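Local atomic coordinates of fimbrial protein MyfA (Yersinia enterocolitica, PDB entry 5LND), a protein that builds, as the major subunit, the Myf fimbriae of pathogenic Yersinia enterocolitica, which probably serve in virulence. Residues Phe2-Ala8 against Asn120-Ala126; His35-Arg41 against Arg104-Glu110. One frame throughout, in Å; residues are numbered along the deposited sequence.

Interaction 1. Residues Phe2-Ala8 against Asn120-Ala126; sequences FSVEFKA and NSKDISA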
ATOM      1  N   PHE B   2     -29.634  15.093  14.284  1.00 25.79           N
ATOM      2  CA  PHE B   2     -28.325  14.469  14.089  1.00 23.81           C
ATOM      3  C   PHE B   2     -27.855  14.623  12.646  1.00 25.32           C
ATOM      4  O   PHE B   2     -28.591  14.320  11.697  1.00 24.90           O
ATOM      5  CB  PHE B   2     -28.379  12.987  14.484  1.00 22.89           C
ATOM      6  CG  PHE B   2     -27.359  12.108  13.776  1.00 24.71           C
ATOM      7  CD1 PHE B   2     -26.069  11.966  14.278  1.00 25.07           C
ATOM      8  CD2 PHE B   2     -27.707  11.390  12.634  1.00 22.44           C
ATOM      9  CE1 PHE B   2     -25.140  11.158  13.637  1.00 22.53           C
ATOM     10  CE2 PHE B   2     -26.784  10.579  12.000  1.00 22.09           C
ATOM     11  CZ  PHE B   2     -25.502  10.464  12.500  1.00 20.87           C
ATOM     12  N   SER B   3     -26.621  15.086  12.494  1.00 21.49           N
ATOM     13  CA  SER B   3     -26.036  15.301  11.186  1.00 21.49           C
ATOM     14  C   SER B   3     -24.547  15.050  11.278  1.00 24.26           C
ATOM     15  O   SER B   3     -23.951  15.218  12.339  1.00 25.89           O
ATOM     16  CB  SER B   3     -26.273  16.731  10.728  1.00 23.45           C
ATOM     17  OG  SER B   3     -25.385  17.619  11.374  1.00 25.54           O
ATOM     18  N   VAL B   4     -23.945  14.640  10.167  1.00 23.94           N
ATOM     19  CA  VAL B   4     -22.499  14.439  10.095  1.00 23.00           C
ATOM     20  C   VAL B   4     -21.986  15.104   8.827  1.00 22.32           C
ATOM     21  O   VAL B   4     -22.671  15.098   7.813  1.00 25.68           O
ATOM     22  CB  VAL B   4     -22.144  12.939  10.051  1.00 22.26           C
ATOM     23  CG1 VAL B   4     -20.644  12.732  10.052  1.00 21.85           C
ATOM     24  CG2 VAL B   4     -22.758  12.221  11.222  1.00 22.04           C
ATOM     25  N   GLU B   5     -20.809  15.715   8.876  1.00 21.15           N
ATOM     26  CA  GLU B   5     -20.144  16.093   7.634  1.00 23.18           C
ATOM     27  C   GLU B   5     -18.704  15.632   7.637  1.00 21.48           C
ATOM     28  O   GLU B   5     -17.982  15.852   8.598  1.00 21.54           O
ATOM     29  CB  GLU B   5     -20.205  17.594   7.361  1.00 26.88           C
ATOM     30  CG  GLU B   5     -19.365  18.034   6.137  1.00 32.27           C
ATOM     31  CD  GLU B   5     -19.927  17.582   4.771  1.00 33.41           C
ATOM     32  OE1 GLU B   5     -20.150  16.369   4.549  1.00 33.71           O
ATOM     33  OE2 GLU B   5     -20.121  18.454   3.896  1.00 35.04           O
ATOM     34  N   PHE B   6     -18.298  15.000   6.545  1.00 22.01           N
ATOM     35  CA  PHE B   6     -16.954  14.466   6.411  1.00 23.05           C
ATOM     36  C   PHE B   6     -16.404  14.790   5.023  1.00 24.04           C
ATOM     37  O   PHE B   6     -16.940  14.338   4.012  1.00 23.63           O
ATOM     38  CB  PHE B   6     -16.986  12.959   6.632  1.00 22.20           C
ATOM     39  CG  PHE B   6     -15.634  12.318   6.636  1.00 20.09           C
ATOM     40  CD1 PHE B   6     -14.740  12.577   7.656  1.00 18.79           C
ATOM     41  CD2 PHE B   6     -15.267  11.442   5.634  1.00 20.10           C
ATOM     42  CE1 PHE B   6     -13.497  11.985   7.677  1.00 16.26           C
ATOM     43  CE2 PHE B   6     -14.028  10.838   5.650  1.00 18.98           C
ATOM     44  CZ  PHE B   6     -13.142  11.114   6.675  1.00 17.37           C
ATOM     45  N   LYS B   7     -15.340  15.584   4.981  1.00 22.94           N
ATOM     46  CA  LYS B   7     -14.785  16.058   3.727  1.00 23.99           C
ATOM     47  C   LYS B   7     -13.281  15.965   3.768  1.00 21.29           C
ATOM     48  O   LYS B   7     -12.685  16.032   4.837  1.00 20.37           O
ATOM     49  CB  LYS B   7     -15.172  17.515   3.487  1.00 24.26           C
ATOM     50  CG  LYS B   7     -16.655  17.759   3.373  1.00 28.78           C
ATOM     51  CD  LYS B   7     -16.951  19.129   2.785  1.00 34.29           C
ATOM     52  CE  LYS B   7     -16.300  20.231   3.595  1.00 38.48           C
ATOM     53  NZ  LYS B   7     -16.830  21.573   3.220  1.00 42.34           N
ATOM     54  N   ALA B   8     -12.669  15.814   2.601  1.00 21.69           N
ATOM     55  CA  ALA B   8     -11.224  15.921   2.507  1.00 20.89           C
ATOM     56  C   ALA B   8     -10.889  17.385   2.739  1.00 21.43           C
ATOM     57  O   ALA B   8     -11.684  18.266   2.408  1.00 23.31           O
ATOM     58  CB  ALA B   8     -10.732  15.455   1.146  1.00 21.70           C
ATOM     59  N   ASN B 120     -27.972   6.888  17.058  1.00 16.39           N
ATOM     60  CA  ASN B 120     -27.936   7.289  15.658  1.00 18.16           C
ATOM     61  C   ASN B 120     -26.635   6.832  15.011  1.00 19.56           C
ATOM     62  O   ASN B 120     -25.571   6.891  15.629  1.00 17.54           O
ATOM     63  CB  ASN B 120     -28.053   8.809  15.526  1.00 19.80           C
ATOM     64  CG  ASN B 120     -29.488   9.304  15.579  1.00 19.61           C
ATOM     65  OD1 ASN B 120     -30.371   8.758  14.923  1.00 21.10           O
ATOM     66  ND2 ASN B 120     -29.721  10.358  16.351  1.00 20.91           N
ATOM     67  N   SER B 121     -26.722   6.362  13.773  1.00 18.82           N
ATOM     68  CA  SER B 121     -25.515   6.029  13.031  1.00 19.70           C
ATOM     69  C   SER B 121     -25.660   6.356  11.560  1.00 19.87           C
ATOM     70  O   SER B 121     -26.769   6.458  11.041  1.00 18.93           O
ATOM     71  CB  SER B 121     -25.104   4.572  13.226  1.00 21.19           C
ATOM     72  OG  SER B 121     -26.075   3.680  12.722  1.00 26.87           O
ATOM     73  N   LYS B 122     -24.518   6.530  10.903  1.00 20.18           N
ATOM     74  CA  LYS B 122     -24.480   6.960   9.513  1.00 20.48           C
ATOM     75  C   LYS B 122     -23.107   6.674   8.926  1.00 20.47           C
ATOM     76  O   LYS B 122     -22.093   6.951   9.568  1.00 21.42           O
ATOM     77  CB  LYS B 122     -24.767   8.460   9.434  1.00 19.89           C
ATOM     78  CG  LYS B 122     -24.761   9.029   8.023  1.00 23.45           C
ATOM     79  CD  LYS B 122     -25.138  10.509   7.992  1.00 22.18           C
ATOM     80  CE  LYS B 122     -25.952  10.851   6.755  1.00 25.46           C
ATOM     81  NZ  LYS B 122     -25.388  10.253   5.520  1.00 29.41           N
ATOM     82  N   ASP B 123     -23.072   6.131   7.713  1.00 19.04           N
ATOM     83  CA  ASP B 123     -21.812   5.921   7.015  1.00 19.66           C
ATOM     84  C   ASP B 123     -21.194   7.218   6.503  1.00 19.74           C
ATOM     85  O   ASP B 123     -21.889   8.090   5.981  1.00 20.96           O
ATOM     86  CB  ASP B 123     -22.020   5.038   5.795  1.00 20.64           C
ATOM     87  CG  ASP B 123     -22.205   3.593   6.134  1.00 21.25           C
ATOM     88  OD1 ASP B 123     -21.745   3.135   7.199  1.00 17.88           O
ATOM     89  OD2 ASP B 123     -22.805   2.914   5.285  1.00 22.94           O
ATOM     90  N   ILE B 124     -19.876   7.313   6.605  1.00 17.34           N
ATOM     91  CA  ILE B 124     -19.157   8.418   5.998  1.00 18.97           C
ATOM     92  C   ILE B 124     -18.196   7.880   4.945  1.00 19.32           C
ATOM     93  O   ILE B 124     -17.810   6.711   4.989  1.00 21.28           O
ATOM     94  CB  ILE B 124     -18.392   9.242   7.044  1.00 19.63           C
ATOM     95  CG1 ILE B 124     -17.533   8.337   7.922  1.00 17.70           C
ATOM     96  CG2 ILE B 124     -19.353  10.055   7.891  1.00 19.89           C
ATOM     97  CD1 ILE B 124     -16.640   9.094   8.850  1.00 17.45           C
ATOM     98  N   SER B 125     -17.824   8.735   3.998  1.00 18.13           N
ATOM     99  CA  SER B 125     -16.924   8.352   2.915  1.00 20.25           C
ATOM    100  C   SER B 125     -16.341   9.620   2.283  1.00 20.67           C
ATOM    101  O   SER B 125     -17.071  10.577   1.991  1.00 20.49           O
ATOM    102  CB  SER B 125     -17.668   7.496   1.876  1.00 20.46           C
ATOM    103  OG  SER B 125     -16.807   6.994   0.871  1.00 22.65           O
ATOM    104  N   ALA B 126     -15.023   9.645   2.115  1.00 19.68           N
ATOM    105  CA  ALA B 126     -14.357  10.764   1.450  1.00 21.22           C
ATOM    106  C   ALA B 126     -13.033  10.314   0.835  1.00 21.08           C
ATOM    107  O   ALA B 126     -12.440   9.326   1.267  1.00 20.19           O
ATOM    108  CB  ALA B 126     -14.130  11.921   2.414  1.00 20.34           C
TER
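Two aromatic rings of segment 2-8, each covered on one face by a side chain of segment 120-126, carry this contact. Phe-6 lies under the tip of Ile-124, whose CD1 sits 4.1 Å from the centroid of the Phe-6 ring in a CH-pi contact. The branched Ile-124 suits the place because its two arms divide the work: CG1, held between backbone N and carbonyl carbon (chi1 51°), sends CD1 over the ring, while CG2 meets Val-4 CG1 at 3.7 Å. At the other end Asn-120 CB stands 3.8 Å from the centroid of the Phe-2 ring, and the amide lies almost parallel to that ring, the planes 16° apart.

Plain apolar packing fills in around the rings. Ala-126 CB, short enough to fit closely, comes within 3.4 Å of Phe-6 CE2, and Lys-122 lends its aliphatic CB to the edge of the Phe-2 ring.

No hydrogen bond joins the segments, which face each other across an Ig-like sandwich. Segment 120-126 probably belongs to the engineered donor strand, completing the fold as a neighbouring subunit's strand would in the fibre. Strand 3-8 pairs with 22-30, whose Phe-25 stacks on Phe-6; strand 118-130 pairs antiparallel with 97-108.

Interaction 2. Residues His35-Arg41 against Arg104-Glu110; sequences HKGWNVR and RVEEYVE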
ATOM      1  N   HIS B  35     -26.816  13.550  24.563  1.00 25.11           N
ATOM      2  CA  HIS B  35     -26.030  12.358  24.209  1.00 23.59           C
ATOM      3  C   HIS B  35     -24.720  12.278  24.992  1.00 20.96           C
ATOM      4  O   HIS B  35     -24.234  13.286  25.489  1.00 21.27           O
ATOM      5  CB  HIS B  35     -25.730  12.342  22.709  1.00 20.70           C
ATOM      6  CG  HIS B  35     -24.938  13.522  22.236  1.00 20.62           C
ATOM      7  ND1 HIS B  35     -25.525  14.723  21.898  1.00 23.27           N
ATOM      8  CD2 HIS B  35     -23.609  13.687  22.037  1.00 20.70           C
ATOM      9  CE1 HIS B  35     -24.591  15.576  21.516  1.00 22.58           C
ATOM     10  NE2 HIS B  35     -23.420  14.974  21.594  1.00 20.75           N
ATOM     11  N   LYS B  36     -24.144  11.083  25.084  1.00 20.74           N
ATOM     12  CA  LYS B  36     -22.891  10.896  25.813  1.00 20.95           C
ATOM     13  C   LYS B  36     -21.652  11.196  24.975  1.00 20.38           C
ATOM     14  O   LYS B  36     -20.769  11.939  25.403  1.00 20.28           O
ATOM     15  CB  LYS B  36     -22.799   9.479  26.366  1.00 21.88           C
ATOM     16  CG  LYS B  36     -21.674   9.294  27.353  1.00 22.94           C
ATOM     17  CD  LYS B  36     -21.582   7.853  27.811  1.00 25.67           C
ATOM     18  CE  LYS B  36     -20.455   7.666  28.812  1.00 22.24           C
ATOM     19  NZ  LYS B  36     -20.332   6.241  29.168  1.00 24.83           N
ATOM     20  N   GLY B  37     -21.586  10.618  23.782  1.00 18.85           N
ATOM     21  CA  GLY B  37     -20.420  10.792  22.936  1.00 18.08           C
ATOM     22  C   GLY B  37     -20.608  10.204  21.557  1.00 17.72           C
ATOM     23  O   GLY B  37     -21.736   9.965  21.124  1.00 17.89           O
ATOM     24  N   TRP B  38     -19.491   9.978  20.870  1.00 19.87           N
ATOM     25  CA  TRP B  38     -19.499   9.488  19.494  1.00 18.41           C
ATOM     26  C   TRP B  38     -18.483   8.367  19.267  1.00 17.78           C
ATOM     27  O   TRP B  38     -17.468   8.284  19.952  1.00 17.52           O
ATOM     28  CB  TRP B  38     -19.190  10.637  18.521  1.00 17.87           C
ATOM     29  CG  TRP B  38     -20.054  11.859  18.689  1.00 17.53           C
ATOM     30  CD1 TRP B  38     -19.858  12.888  19.560  1.00 18.18           C
ATOM     31  CD2 TRP B  38     -21.244  12.173  17.959  1.00 18.77           C
ATOM     32  NE1 TRP B  38     -20.852  13.826  19.415  1.00 19.69           N
ATOM     33  CE2 TRP B  38     -21.718  13.408  18.439  1.00 20.23           C
ATOM     34  CE3 TRP B  38     -21.954  11.530  16.943  1.00 17.71           C
ATOM     35  CZ2 TRP B  38     -22.874  14.011  17.935  1.00 20.23           C
ATOM     36  CZ3 TRP B  38     -23.088  12.129  16.448  1.00 18.54           C
ATOM     37  CH2 TRP B  38     -23.540  13.353  16.943  1.00 19.74           C
ATOM     38  N   ASN B  39     -18.777   7.507  18.303  1.00 15.47           N
ATOM     39  CA  ASN B  39     -17.803   6.578  17.771  1.00 15.89           C
ATOM     40  C   ASN B  39     -17.536   6.918  16.312  1.00 15.58           C
ATOM     41  O   ASN B  39     -18.443   7.341  15.603  1.00 16.22           O
ATOM     42  CB  ASN B  39     -18.318   5.146  17.886  1.00 17.19           C
ATOM     43  CG  ASN B  39     -18.346   4.654  19.310  1.00 19.14           C
ATOM     44  OD1 ASN B  39     -17.483   5.006  20.107  1.00 18.30           O
ATOM     45  ND2 ASN B  39     -19.338   3.830  19.641  1.00 16.88           N
ATOM     46  N   VAL B  40     -16.289   6.777  15.876  1.00 14.26           N
ATOM     47  CA  VAL B  40     -15.989   6.778  14.453  1.00 15.74           C
ATOM     48  C   VAL B  40     -15.324   5.439  14.157  1.00 16.11           C
ATOM     49  O   VAL B  40     -14.199   5.194  14.593  1.00 16.12           O
ATOM     50  CB  VAL B  40     -15.089   7.956  14.028  1.00 14.74           C
ATOM     51  CG1 VAL B  40     -14.956   8.009  12.511  1.00 14.17           C
ATOM     52  CG2 VAL B  40     -15.640   9.254  14.537  1.00 12.94           C
ATOM     53  N   ARG B  41     -16.038   4.566  13.448  1.00 15.76           N
ATOM     54  CA  ARG B  41     -15.564   3.213  13.190  1.00 17.95           C
ATOM     55  C   ARG B  41     -15.188   2.990  11.730  1.00 18.29           C
ATOM     56  O   ARG B  41     -16.046   3.057  10.851  1.00 19.83           O
ATOM     57  CB  ARG B  41     -16.649   2.205  13.559  1.00 19.54           C
ATOM     58  CG  ARG B  41     -17.221   2.353  14.954  1.00 17.34           C
ATOM     59  CD  ARG B  41     -17.999   1.119  15.308  1.00 18.89           C
ATOM     60  NE  ARG B  41     -18.416   1.090  16.702  1.00 19.74           N
ATOM     61  CZ  ARG B  41     -17.845   0.320  17.619  1.00 19.16           C
ATOM     62  NH1 ARG B  41     -16.847  -0.462  17.261  1.00 21.52           N
ATOM     63  NH2 ARG B  41     -18.264   0.327  18.877  1.00 18.99           N
ATOM     64  N   ARG B 104     -18.158   4.480   9.732  1.00 20.73           N
ATOM     65  CA  ARG B 104     -19.504   4.671  10.254  1.00 18.24           C
ATOM     66  C   ARG B 104     -19.453   5.495  11.524  1.00 17.23           C
ATOM     67  O   ARG B 104     -18.722   5.170  12.459  1.00 18.84           O
ATOM     68  CB  ARG B 104     -20.159   3.329  10.553  1.00 20.44           C
ATOM     69  CG  ARG B 104     -21.501   3.448  11.242  1.00 19.15           C
ATOM     70  CD  ARG B 104     -22.190   2.107  11.351  1.00 21.83           C
ATOM     71  NE  ARG B 104     -21.571   1.252  12.356  1.00 23.15           N
ATOM     72  CZ  ARG B 104     -20.690   0.287  12.091  1.00 26.95           C
ATOM     73  NH1 ARG B 104     -20.315   0.038  10.843  1.00 25.06           N
ATOM     74  NH2 ARG B 104     -20.183  -0.434  13.079  1.00 24.99           N
ATOM     75  N   VAL B 105     -20.225   6.569  11.549  1.00 15.76           N
ATOM     76  CA  VAL B 105     -20.313   7.409  12.730  1.00 19.63           C
ATOM     77  C   VAL B 105     -21.445   6.915  13.615  1.00 17.50           C
ATOM     78  O   VAL B 105     -22.498   6.549  13.117  1.00 17.95           O
ATOM     79  CB  VAL B 105     -20.543   8.870  12.350  1.00 19.91           C
ATOM     80  CG1 VAL B 105     -20.651   9.726  13.588  1.00 17.93           C
ATOM     81  CG2 VAL B 105     -19.396   9.353  11.500  1.00 18.30           C
ATOM     82  N   GLU B 106     -21.217   6.890  14.925  1.00 17.48           N
ATOM     83  CA  GLU B 106     -22.243   6.479  15.875  1.00 17.54           C
ATOM     84  C   GLU B 106     -22.367   7.452  17.052  1.00 18.14           C
ATOM     85  O   GLU B 106     -21.376   7.786  17.690  1.00 18.22           O
ATOM     86  CB  GLU B 106     -21.933   5.082  16.405  1.00 17.85           C
ATOM     87  CG  GLU B 106     -21.788   4.009  15.354  1.00 16.44           C
ATOM     88  CD  GLU B 106     -21.392   2.684  15.960  1.00 21.37           C
ATOM     89  OE1 GLU B 106     -20.817   2.705  17.066  1.00 22.95           O
ATOM     90  OE2 GLU B 106     -21.659   1.628  15.345  1.00 20.04           O
ATOM     91  N   GLU B 107     -23.588   7.893  17.336  1.00 17.85           N
ATOM     92  CA  GLU B 107     -23.866   8.710  18.511  1.00 19.24           C
ATOM     93  C   GLU B 107     -24.406   7.813  19.611  1.00 19.28           C
ATOM     94  O   GLU B 107     -25.332   7.040  19.370  1.00 18.39           O
ATOM     95  CB  GLU B 107     -24.918   9.765  18.180  1.00 20.08           C
ATOM     96  CG  GLU B 107     -25.312  10.651  19.355  1.00 20.65           C
ATOM     97  CD  GLU B 107     -26.506  11.548  19.055  1.00 21.90           C
ATOM     98  OE1 GLU B 107     -27.251  11.274  18.097  1.00 19.49           O
ATOM     99  OE2 GLU B 107     -26.704  12.532  19.787  1.00 21.56           O
ATOM    100  N   TYR B 108     -23.850   7.919  20.817  1.00 19.76           N
ATOM    101  CA  TYR B 108     -24.320   7.085  21.922  1.00 17.74           C
ATOM    102  C   TYR B 108     -24.827   7.868  23.131  1.00 20.98           C
ATOM    103  O   TYR B 108     -24.573   9.062  23.266  1.00 18.86           O
ATOM    104  CB  TYR B 108     -23.279   6.026  22.324  1.00 19.24           C
ATOM    105  CG  TYR B 108     -21.916   6.553  22.716  1.00 17.13           C
ATOM    106  CD1 TYR B 108     -21.693   7.114  23.964  1.00 16.71           C
ATOM    107  CD2 TYR B 108     -20.841   6.443  21.852  1.00 18.33           C
ATOM    108  CE1 TYR B 108     -20.447   7.575  24.326  1.00 16.66           C
ATOM    109  CE2 TYR B 108     -19.589   6.901  22.203  1.00 16.29           C
ATOM    110  CZ  TYR B 108     -19.397   7.475  23.439  1.00 18.39           C
ATOM    111  OH  TYR B 108     -18.150   7.938  23.800  1.00 17.81           O
ATOM    112  N   VAL B 109     -25.572   7.183  23.993  1.00 22.14           N
ATOM    113  CA  VAL B 109     -26.089   7.796  25.206  1.00 22.61           C
ATOM    114  C   VAL B 109     -25.639   7.028  26.426  1.00 24.93           C
ATOM    115  O   VAL B 109     -25.182   5.891  26.316  1.00 24.89           O
ATOM    116  CB  VAL B 109     -27.637   7.897  25.231  1.00 23.00           C
ATOM    117  CG1 VAL B 109     -28.138   8.821  24.140  1.00 22.37           C
ATOM    118  CG2 VAL B 109     -28.293   6.512  25.155  1.00 20.47           C
ATOM    119  N   GLU B 110     -25.773   7.666  27.587  1.00 28.95           N
ATOM    120  CA  GLU B 110     -25.503   7.025  28.869  1.00 29.59           C
ATOM    121  C   GLU B 110     -26.534   5.939  29.152  1.00 30.76           C
ATOM    122  O   GLU B 110     -27.739   6.165  29.024  1.00 30.56           O
ATOM    123  CB  GLU B 110     -25.531   8.058  29.997  1.00 29.76           C
ATOM    124  CG  GLU B 110     -24.382   9.062  29.980  1.00 32.24           C
ATOM    125  CD  GLU B 110     -24.847  10.509  29.825  1.00 43.62           C
ATOM    126  OE1 GLU B 110     -25.945  10.854  30.313  1.00 48.80           O
ATOM    127  OE2 GLU B 110     -24.107  11.306  29.211  1.00 42.56           O
TER
HETATM  128  O   HOH W   1     -21.120   0.771  19.146  1.00 20.66           O
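Glu-106 reaches across to Asn-39 and Arg-41 with a single oxygen. Its OE1 accepts from Asn-39 ND2 at 3.2 Å, nearly along the C-O axis, and from Arg-41 NE at 2.9 Å, the latter in a salt bridge that meets the carboxylate from above its plane. A water links OE1 to Arg-41 NH2 as well. The other oxygen, OE2, takes Arg-104 NE at 3.0 Å, so one acid holds two arginines, side by side with guanidinium planes 10° apart.

Beneath these side chains runs an antiparallel ladder of the Ig-like sandwich, in which Asn-39 and Glu-106 form a hydrogen-bonded pair. The ladder ends in a classic beta bulge, where Tyr-108 O accepts from Lys-36 N at 2.8 Å and weakly from Gly-37 N at 3.4 Å. Having no side chain, Gly-37 suits a place under the Tyr-108 ring, where a CB would collide with the hydroxyl; the ring, its CG set between backbone N and carbonyl carbon (chi1 57°), covers Gly-37 CA. On the opposite face of the sheet Glu-107 CG rests over the six-membered ring of Trp-38.

Farther out, Tyr-108 OH is hydrogen-bonded to Asp-76 OD1, Met-29 backs Trp-38, and His-72 and Trp-74 lie against Asn-39.

How the interactions relate
Strands 97-108 and 118-130, which follow each other through a linker that is partly unmodelled and are adjacent in one sheet, join the two contacts, whose centres are about 12 Å apart. Backbone pairing does the joining: Lys-122 O lies 2.7 Å from Val-105 N and Asn-120 O lies 2.8 Å from Glu-107 N, both probable hydrogen bonds. Side chains connect them too. Phe-2 CE1 is 3.6 Å from Trp-38 CZ3, so aromatic packing spans both contacts, and the amide of Asn-120 is hydrogen-bonded to Glu-107. Strand 97-108 is thus the shared partner, pairing with 37-52 in interaction 2 and with 118-130, probably the complementing donor strand, whose side chains meet strand 3-8 in interaction 1.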